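Local structure of predicted protein (Acinetobacter sp. RUH2624, 4MEA) at residues S132-S140 / Y242-I250; F156-R164 / V276-R287. The protein probably hydrolyses epoxides to vicinal diols, as a secreted Cif-type epoxide hydrolase of the alpha/beta hydrolase fold. One frame throughout, in Å; residues are numbered along the deposited sequence.

Contact 1: residues S132-S140 / Y242-I250; sequences SHDLGNTAS and YYRSHADSI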
loop_
_atom_site.group_PDB
_atom_site.type_symbol
_atom_site.label_atom_id
_atom_site.label_comp_id
_atom_site.label_asym_id
_atom_site.label_seq_id
_atom_site.Cartn_x
_atom_site.Cartn_y
_atom_site.Cartn_z
ATOM N N SER A 132 -11.500 22.526 4.524
ATOM C CA SER A 132 -10.320 21.678 4.350
ATOM C C SER A 132 -10.646 20.419 3.535
ATOM O O SER A 132 -11.772 19.932 3.585
ATOM C CB SER A 132 -9.781 21.304 5.735
ATOM O OG SER A 132 -8.774 20.322 5.657
ATOM N N HIS A 133 -9.663 19.902 2.790
ATOM C CA HIS A 133 -9.850 18.695 1.974
ATOM C C HIS A 133 -8.625 17.782 2.026
ATOM O O HIS A 133 -7.495 18.265 2.022
ATOM C CB HIS A 133 -10.150 19.076 0.513
ATOM C CG HIS A 133 -10.383 17.900 -0.394
ATOM N ND1 HIS A 133 -9.511 17.556 -1.405
ATOM C CD2 HIS A 133 -11.407 17.014 -0.466
ATOM C CE1 HIS A 133 -9.979 16.502 -2.051
ATOM N NE2 HIS A 133 -11.126 16.151 -1.500
ATOM N N ASP A 134 -8.851 16.466 2.061
ATOM C CA ASP A 134 -7.749 15.500 1.992
ATOM C C ASP A 134 -6.718 15.801 3.091
ATOM O O ASP A 134 -7.095 15.964 4.253
ATOM C CB ASP A 134 -7.114 15.521 0.597
ATOM C CG ASP A 134 -6.250 14.300 0.317
ATOM O OD1 ASP A 134 -6.751 13.353 -0.329
ATOM O OD2 ASP A 134 -5.066 14.284 0.723
ATOM N N LEU A 135 -5.435 15.877 2.735
ATOM C CA LEU A 135 -4.380 16.126 3.725
ATOM C C LEU A 135 -4.599 17.424 4.514
ATOM O O LEU A 135 -4.036 17.600 5.592
ATOM C CB LEU A 135 -2.996 16.147 3.075
ATOM C CG LEU A 135 -2.255 14.830 2.840
ATOM C CD1 LEU A 135 -0.846 15.133 2.296
ATOM C CD2 LEU A 135 -2.180 13.984 4.105
ATOM N N GLY A 136 -5.405 18.332 3.981
ATOM C CA GLY A 136 -5.792 19.500 4.755
ATOM C C GLY A 136 -6.391 19.050 6.081
ATOM O O GLY A 136 -6.219 19.708 7.106
ATOM N N ASN A 137 -7.095 17.918 6.051
ATOM C CA ASN A 137 -7.747 17.369 7.243
ATOM C C ASN A 137 -6.731 16.838 8.243
ATOM O O ASN A 137 -6.994 16.774 9.450
ATOM C CB ASN A 137 -8.716 16.247 6.860
ATOM C CG ASN A 137 -9.869 16.732 6.022
ATOM O OD1 ASN A 137 -9.988 17.926 5.747
ATOM N ND2 ASN A 137 -10.734 15.805 5.605
ATOM N N THR A 138 -5.575 16.443 7.721
ATOM C CA THR A 138 -4.459 15.999 8.545
ATOM C C THR A 138 -3.710 17.193 9.136
ATOM O O THR A 138 -3.285 17.170 10.297
ATOM C CB THR A 138 -3.474 15.156 7.715
ATOM O OG1 THR A 138 -4.028 13.848 7.513
ATOM C CG2 THR A 138 -2.131 15.043 8.427
ATOM N N ALA A 139 -3.566 18.240 8.331
ATOM C CA ALA A 139 -2.802 19.420 8.721
ATOM C C ALA A 139 -3.507 20.301 9.756
ATOM O O ALA A 139 -2.857 21.066 10.474
ATOM C CB ALA A 139 -2.465 20.254 7.481
ATOM N N SER A 140 -4.828 20.183 9.843
ATOM C CA SER A 140 -5.636 21.276 10.385
ATOM C C SER A 140 -6.385 21.038 11.688
ATOM O O SER A 140 -6.895 21.996 12.264
ATOM C CB SER A 140 -6.663 21.742 9.338
ATOM O OG SER A 140 -6.031 22.147 8.135
ATOM N N TYR A 242 3.848 14.128 5.369
ATOM C CA TYR A 242 2.557 14.112 6.067
ATOM C C TYR A 242 2.211 12.692 6.461
ATOM O O TYR A 242 1.663 12.453 7.538
ATOM C CB TYR A 242 1.437 14.726 5.207
ATOM C CG TYR A 242 1.579 16.226 5.060
ATOM C CD1 TYR A 242 0.958 17.091 5.956
ATOM C CD2 TYR A 242 2.365 16.772 4.050
ATOM C CE1 TYR A 242 1.095 18.468 5.837
ATOM C CE2 TYR A 242 2.521 18.148 3.931
ATOM C CZ TYR A 242 1.882 18.989 4.829
ATOM O OH TYR A 242 2.031 20.356 4.721
ATOM N N TYR A 243 2.566 11.745 5.591
ATOM C CA TYR A 243 2.243 10.347 5.828
ATOM C C TYR A 243 3.164 9.710 6.866
ATOM O O TYR A 243 2.697 8.964 7.735
ATOM C CB TYR A 243 2.180 9.558 4.506
ATOM C CG TYR A 243 1.014 10.014 3.656
ATOM C CD1 TYR A 243 -0.244 9.433 3.801
ATOM C CD2 TYR A 243 1.153 11.069 2.752
ATOM C CE1 TYR A 243 -1.333 9.875 3.047
ATOM C CE2 TYR A 243 0.067 11.518 1.993
ATOM C CZ TYR A 243 -1.169 10.915 2.145
ATOM O OH TYR A 243 -2.248 11.351 1.401
ATOM N N ARG A 244 4.459 10.017 6.800
ATOM C CA ARG A 244 5.404 9.579 7.841
ATOM C C ARG A 244 4.989 10.125 9.202
ATOM O O ARG A 244 5.185 9.479 10.241
ATOM C CB ARG A 244 6.830 10.066 7.537
ATOM C CG ARG A 244 7.436 9.491 6.287
ATOM C CD ARG A 244 8.911 9.902 6.131
ATOM N NE ARG A 244 9.117 11.310 5.781
ATOM C CZ ARG A 244 9.046 11.805 4.545
ATOM N NH1 ARG A 244 8.725 11.020 3.523
ATOM N NH2 ARG A 244 9.279 13.097 4.331
ATOM N N SER A 245 4.417 11.323 9.194
ATOM C CA SER A 245 4.060 12.006 10.430
ATOM C C SER A 245 2.673 11.652 10.958
ATOM O O SER A 245 2.242 12.211 11.962
ATOM C CB SER A 245 4.142 13.523 10.239
ATOM O OG SER A 245 5.484 13.969 10.173
ATOM N N HIS A 246 1.964 10.747 10.288
ATOM C CA HIS A 246 0.584 10.447 10.689
ATOM C C HIS A 246 0.463 9.847 12.104
ATOM O O HIS A 246 -0.505 10.123 12.819
ATOM C CB HIS A 246 -0.126 9.563 9.651
ATOM C CG HIS A 246 -0.924 10.334 8.634
ATOM N ND1 HIS A 246 -1.115 9.886 7.345
ATOM C CD2 HIS A 246 -1.601 11.504 8.728
ATOM C CE1 HIS A 246 -1.859 10.755 6.681
ATOM N NE2 HIS A 246 -2.172 11.746 7.498
ATOM N N ALA A 247 1.429 9.030 12.517
ATOM C CA ALA A 247 1.338 8.437 13.845
ATOM C C ALA A 247 1.385 9.560 14.881
ATOM O O ALA A 247 0.671 9.517 15.883
ATOM C CB ALA A 247 2.445 7.416 14.081
ATOM N N ASP A 248 2.199 10.580 14.612
ATOM C CA ASP A 248 2.265 11.763 15.470
ATOM C C ASP A 248 0.958 12.549 15.482
ATOM O O ASP A 248 0.469 12.944 16.541
ATOM C CB ASP A 248 3.383 12.697 15.014
ATOM C CG ASP A 248 4.750 12.227 15.449
ATOM O OD1 ASP A 248 4.823 11.327 16.307
ATOM O OD2 ASP A 248 5.752 12.775 14.939
ATOM N N SER A 249 0.412 12.796 14.294
ATOM C CA SER A 249 -0.829 13.544 14.160
ATOM C C SER A 249 -1.951 12.817 14.885
ATOM O O SER A 249 -2.828 13.441 15.478
ATOM C CB SER A 249 -1.189 13.730 12.675
ATOM O OG SER A 249 -0.179 14.466 11.984
ATOM N N ILE A 250 -1.919 11.488 14.830
ATOM C CA ILE A 250 -2.948 10.679 15.467
ATOM C C ILE A 250 -2.901 10.875 16.970
ATOM O O ILE A 250 -3.926 11.123 17.610
ATOM C CB ILE A 250 -2.775 9.184 15.129
ATOM C CG1 ILE A 250 -3.183 8.935 13.671
ATOM C CG2 ILE A 250 -3.594 8.319 16.095
ATOM C CD1 ILE A 250 -2.686 7.621 13.095
#
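Asp134 faces Tyr243 across a short gap, OD2 lying 4.1 Å from the phenol OH, with the carboxylate turned 66° from the ring plane. The acid is held by three bonds: OD2 accepts the backbone N-H groups of Leu135 and of Phe67, and OD1 meets NE2 of His305. Leu135, next along, makes the main apolar contact. Its CG stands beside the backbone N (chi1 -84°), which sends both methyls toward the helix turn opposite. CD1 drops between two tyrosines, 3.7 Å from Tyr242 CB and equally near Tyr243 CE2. CD2 lies 3.8 Å from Tyr243 CZ and also reaches the imidazole of His246. One helical turn on, Thr138 supplies the polar link: OG1 meets His246 NE2 at 2.8 Å, at the edge of the imidazole and near its plane, and either atom could be the donor. The carbonyl O of Tyr242 lies 3.5 Å above the plane of the His246 ring, over its centre. The methyl CG2 of Thr138, anti to the backbone N, lies against the same histidine, 3.4 Å from His246 NE2; it also reaches the edge of the Tyr242 ring and Ser249 OG, a hydroxyl bonded to Ala108 N. Ala139 ends the row with CB 4.3 Å from Tyr242 CE1; the phenol OH of that tyrosine is held by Pro93 O. Tyr172 of the second subunit packs on His246 as well. A strand, a type II' turn from His133 to Gly136 and a helix, with Asp134 at the bend at a positive phi of 55°, make the nucleophile elbow of the alpha/beta hydrolase fold. Asp134 is thus probably the attacking residue, and Tyr243 looks into the same pocket from the cap, as in related epoxide hydrolases.

Contact 2: residues F156-R164 / V276-R287; sequences FMDSPIPDR and VNDVLVKEMRAR
Asp158 and Val276 are joined by the straightest hydrogen bond of the contact: Val276 N reaches OD2 at 2.9 Å with an N-H...O angle of 169°, from the syn side and somewhat out of the carboxylate plane. OD1 takes Gly272 N and, weakly, Asn277 N. Glu283 grips the next loop residues: its chain runs extended from the helix, and the syn lone pair of OE1 receives Ile161 N at 3.1 Å. Its OE2 lies 2.5 Å from Ile161 O and near the Asp163 carboxylate, so Glu283 may be protonated, which remains doubtful. A water joins the two segments, donating to Asp158 O and Asn277 O and accepting the N-H of Leu280, its O 2.9 Å from Leu280 N. Asp158 OD2 also meets His305 ND1, its strongest partner; since NE2 of that histidine meets Asp134, the Asp-His-Asp arrangement fits the catalytic triad of an alpha/beta hydrolase, Asp158 being the probable charge-relay acid just beyond strand 151-157. Among the charged side chains, Arg287 NH1 bridges to Asp163 OD2 at 3.0 Å; the oxygen lies in the guanidinium plane, but the nitrogen approaches from above the carboxylate plane. Glu254 is a further partner of Arg287 NH1. The guanidinium of Arg164 lies flat on that of Arg287, centres 3.6 Å apart and planes only 4° from parallel. Apolar contacts lie between the strand end, the loop and the helix. Leu280, with CG anti to the backbone N (chi1 179°), aims CD2 at Phe156 CB, 3.9 Å away, and CD1 at Ile161 CG1. Met284 approaches the Phe156 ring obliquely in a Met-aromatic contact, Met284 CE 3.8 Å from Phe156 CD2, while Ile161 CD1 sits over the centre of one ring face.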
loop_
_atom_site.group_PDB
_atom_site.type_symbol
_atom_site.label_atom_id
_atom_site.label_comp_id
_atom_site.label_asym_id
_atom_site.label_seq_id
_atom_site.Cartn_x
_atom_site.Cartn_y
_atom_site.Cartn_z
ATOM N N PHE A 156 -14.706 19.809 6.895
ATOM C CA PHE A 156 -13.681 18.851 6.482
ATOM C C PHE A 156 -14.247 18.024 5.332
ATOM O O PHE A 156 -15.420 17.629 5.361
ATOM C CB PHE A 156 -13.286 17.943 7.654
ATOM C CG PHE A 156 -12.700 18.689 8.830
ATOM C CD1 PHE A 156 -11.331 18.902 8.921
ATOM C CD2 PHE A 156 -13.520 19.178 9.837
ATOM C CE1 PHE A 156 -10.788 19.584 10.004
ATOM C CE2 PHE A 156 -12.985 19.870 10.915
ATOM C CZ PHE A 156 -11.616 20.068 10.996
ATOM N N MET A 157 -13.430 17.772 4.313
ATOM C CA MET A 157 -13.943 17.171 3.081
ATOM C C MET A 157 -13.325 15.813 2.729
ATOM O O MET A 157 -12.106 15.669 2.627
ATOM C CB MET A 157 -13.856 18.154 1.910
ATOM C CG MET A 157 -14.776 19.367 2.068
ATOM S SD MET A 157 -14.593 20.659 0.824
ATOM C CE MET A 157 -15.092 19.791 -0.673
ATOM N N ASP A 158 -14.209 14.832 2.563
ATOM C CA ASP A 158 -13.899 13.455 2.139
ATOM C C ASP A 158 -12.949 12.642 3.024
ATOM O O ASP A 158 -13.354 11.618 3.564
ATOM C CB ASP A 158 -13.475 13.372 0.656
ATOM C CG ASP A 158 -13.933 12.069 -0.004
ATOM O OD1 ASP A 158 -15.086 11.658 0.240
ATOM O OD2 ASP A 158 -13.144 11.433 -0.734
ATOM N N SER A 159 -11.695 13.083 3.168
ATOM C CA SER A 159 -10.688 12.287 3.882
ATOM C C SER A 159 -10.894 12.246 5.393
ATOM O O SER A 159 -11.429 13.186 5.987
ATOM C CB SER A 159 -9.269 12.792 3.588
ATOM O OG SER A 159 -8.950 12.642 2.222
ATOM N N PRO A 160 -10.461 11.152 6.026
ATOM C CA PRO A 160 -10.563 11.083 7.483
ATOM C C PRO A 160 -9.612 12.085 8.129
ATOM O O PRO A 160 -8.573 12.417 7.554
ATOM C CB PRO A 160 -10.114 9.650 7.797
ATOM C CG PRO A 160 -9.258 9.254 6.637
ATOM C CD PRO A 160 -9.884 9.921 5.447
ATOM N N ILE A 161 -9.998 12.581 9.298
ATOM C CA ILE A 161 -9.097 13.313 10.170
ATOM C C ILE A 161 -8.303 12.237 10.904
ATOM O O ILE A 161 -8.877 11.256 11.371
ATOM C CB ILE A 161 -9.897 14.161 11.192
ATOM C CG1 ILE A 161 -10.747 15.210 10.466
ATOM C CG2 ILE A 161 -8.967 14.818 12.211
ATOM C CD1 ILE A 161 -11.923 15.752 11.284
ATOM N N PRO A 162 -6.976 12.392 10.982
ATOM C CA PRO A 162 -6.175 11.399 11.703
ATOM C C PRO A 162 -6.713 11.092 13.103
ATOM O O PRO A 162 -6.922 11.990 13.912
ATOM C CB PRO A 162 -4.804 12.073 11.799
ATOM C CG PRO A 162 -4.725 12.866 10.525
ATOM C CD PRO A 162 -6.133 13.409 10.325
ATOM N N ASP A 163 -6.952 9.815 13.366
ATOM C CA ASP A 163 -7.298 9.357 14.703
ATOM C C ASP A 163 -6.927 7.882 14.784
ATOM O O ASP A 163 -6.259 7.368 13.883
ATOM C CB ASP A 163 -8.774 9.648 15.075
ATOM C CG ASP A 163 -9.766 8.643 14.480
ATOM O OD1 ASP A 163 -9.429 7.939 13.515
ATOM O OD2 ASP A 163 -10.910 8.571 14.981
ATOM N N ARG A 164 -7.333 7.213 15.861
ATOM C CA ARG A 164 -6.904 5.840 16.126
ATOM C C ARG A 164 -7.320 4.908 14.991
ATOM O O ARG A 164 -6.685 3.874 14.757
ATOM C CB ARG A 164 -7.505 5.346 17.448
ATOM C CG ARG A 164 -9.014 5.233 17.385
ATOM C CD ARG A 164 -9.677 5.107 18.746
ATOM N NE ARG A 164 -11.126 4.976 18.588
ATOM C CZ ARG A 164 -12.000 5.033 19.586
ATOM N NH1 ARG A 164 -11.572 5.222 20.828
ATOM N NH2 ARG A 164 -13.302 4.907 19.337
ATOM N N VAL A 276 -14.047 8.647 -0.542
ATOM C CA VAL A 276 -13.904 8.000 0.763
ATOM C C VAL A 276 -15.288 7.719 1.364
ATOM O O VAL A 276 -15.440 6.858 2.228
ATOM C CB VAL A 276 -13.033 8.848 1.722
ATOM C CG1 VAL A 276 -12.767 8.083 3.021
ATOM C CG2 VAL A 276 -11.712 9.196 1.036
ATOM N N ASN A 277 -16.290 8.454 0.892
ATOM C CA ASN A 277 -17.690 8.143 1.182
ATOM C C ASN A 277 -18.059 8.428 2.649
ATOM O O ASN A 277 -18.030 9.579 3.094
ATOM C CB ASN A 277 -18.005 6.686 0.766
ATOM C CG ASN A 277 -19.492 6.374 0.779
ATOM O OD1 ASN A 277 -20.326 7.267 0.922
ATOM N ND2 ASN A 277 -19.829 5.099 0.627
ATOM N N ASP A 278 -18.375 7.388 3.413
ATOM C CA ASP A 278 -18.947 7.600 4.746
ATOM C C ASP A 278 -17.981 7.554 5.940
ATOM O O ASP A 278 -18.410 7.705 7.089
ATOM C CB ASP A 278 -20.100 6.613 4.978
ATOM C CG ASP A 278 -19.653 5.170 4.934
ATOM O OD1 ASP A 278 -18.476 4.911 4.599
ATOM O OD2 ASP A 278 -20.491 4.287 5.224
ATOM N N VAL A 279 -16.690 7.342 5.688
ATOM C CA VAL A 279 -15.720 7.236 6.777
ATOM C C VAL A 279 -15.661 8.510 7.639
ATOM O O VAL A 279 -15.785 8.448 8.856
ATOM C CB VAL A 279 -14.304 6.895 6.262
ATOM C CG1 VAL A 279 -13.285 6.919 7.418
ATOM C CG2 VAL A 279 -14.304 5.541 5.553
ATOM N N LEU A 280 -15.476 9.660 7.002
ATOM C CA LEU A 280 -15.407 10.925 7.726
ATOM C C LEU A 280 -16.742 11.263 8.386
ATOM O O LEU A 280 -16.779 11.803 9.489
ATOM C CB LEU A 280 -15.001 12.059 6.777
ATOM C CG LEU A 280 -14.915 13.465 7.383
ATOM C CD1 LEU A 280 -13.788 13.539 8.401
ATOM C CD2 LEU A 280 -14.729 14.542 6.299
ATOM N N VAL A 281 -17.841 10.956 7.704
ATOM C CA VAL A 281 -19.172 11.257 8.232
ATOM C C VAL A 281 -19.381 10.569 9.582
ATOM O O VAL A 281 -19.793 11.204 10.561
ATOM C CB VAL A 281 -20.274 10.844 7.236
ATOM C CG1 VAL A 281 -21.646 10.955 7.871
ATOM C CG2 VAL A 281 -20.183 11.695 5.975
ATOM N N LYS A 282 -19.064 9.279 9.628
ATOM C CA LYS A 282 -19.183 8.493 10.846
ATOM C C LYS A 282 -18.163 8.915 11.892
ATOM O O LYS A 282 -18.468 8.957 13.084
ATOM C CB LYS A 282 -19.011 7.001 10.536
ATOM C CG LYS A 282 -20.095 6.430 9.647
ATOM C CD LYS A 282 -19.870 4.935 9.427
ATOM C CE LYS A 282 -20.909 4.363 8.478
ATOM N NZ LYS A 282 -20.739 2.891 8.301
ATOM N N GLU A 283 -16.949 9.219 11.443
ATOM C CA GLU A 283 -15.869 9.562 12.356
ATOM C C GLU A 283 -16.182 10.828 13.139
ATOM O O GLU A 283 -16.103 10.831 14.366
ATOM C CB GLU A 283 -14.541 9.744 11.609
ATOM C CG GLU A 283 -13.374 10.127 12.543
ATOM C CD GLU A 283 -12.125 10.573 11.792
ATOM O OE1 GLU A 283 -12.242 10.982 10.622
ATOM O OE2 GLU A 283 -11.023 10.525 12.378
ATOM N N MET A 284 -16.525 11.904 12.430
ATOM C CA MET A 284 -16.825 13.175 13.095
ATOM C C MET A 284 -18.028 13.061 14.040
ATOM O O MET A 284 -17.972 13.524 15.166
ATOM C CB MET A 284 -17.031 14.308 12.082
ATOM C CG MET A 284 -15.748 14.767 11.395
ATOM S SD MET A 284 -16.055 16.138 10.271
ATOM C CE MET A 284 -16.454 17.453 11.431
ATOM N N ARG A 285 -19.108 12.436 13.581
ATOM C CA ARG A 285 -20.272 12.243 14.435
ATOM C C ARG A 285 -19.899 11.504 15.724
ATOM O O ARG A 285 -20.268 11.937 16.814
ATOM C CB ARG A 285 -21.392 11.503 13.691
ATOM C CG ARG A 285 -22.658 11.311 14.518
ATOM C CD ARG A 285 -23.859 11.048 13.632
ATOM N NE ARG A 285 -23.603 9.980 12.671
ATOM C CZ ARG A 285 -23.583 10.145 11.351
ATOM N NH1 ARG A 285 -23.814 11.342 10.820
ATOM N NH2 ARG A 285 -23.342 9.107 10.559
ATOM N N ALA A 286 -19.152 10.407 15.599
ATOM C CA ALA A 286 -18.833 9.551 16.748
ATOM C C ALA A 286 -17.832 10.162 17.723
ATOM O O ALA A 286 -17.887 9.888 18.917
ATOM C CB ALA A 286 -18.328 8.183 16.282
ATOM N N ARG A 287 -16.911 10.979 17.220
ATOM C CA ARG A 287 -15.741 11.335 18.020
ATOM C C ARG A 287 -15.347 12.809 18.098
ATOM O O ARG A 287 -14.652 13.198 19.037
ATOM C CB ARG A 287 -14.536 10.524 17.550
ATOM C CG ARG A 287 -14.822 9.039 17.492
ATOM C CD ARG A 287 -13.557 8.251 17.633
ATOM N NE ARG A 287 -12.896 8.516 18.907
ATOM C CZ ARG A 287 -11.579 8.585 19.045
ATOM N NH1 ARG A 287 -10.802 8.434 17.979
ATOM N NH2 ARG A 287 -11.038 8.824 20.233
HETATM O O HOH W 1 -15.435 9.988 4.099
#

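In the fold
From the N terminus, the chain passes through strand 128-133 and the elbow into helix 136-146, then along strand 151-157 into the loop of contact 2. It next makes the long helical excursion of the cap, and segment 242-250 folds back on the elbow, so contact 1 closes a loop of about a hundred residues. Strand 267-272 follows, and segment 276-287 returns to the end of strand 151-157 to close contact 2. The two loops cross rather than nest. Asn137 ND2 joins the contacts through Ser159 O. Contact 1 ties cap to core; contact 2 binds helix 279-288 beside the central sheet, and His305 bridges both.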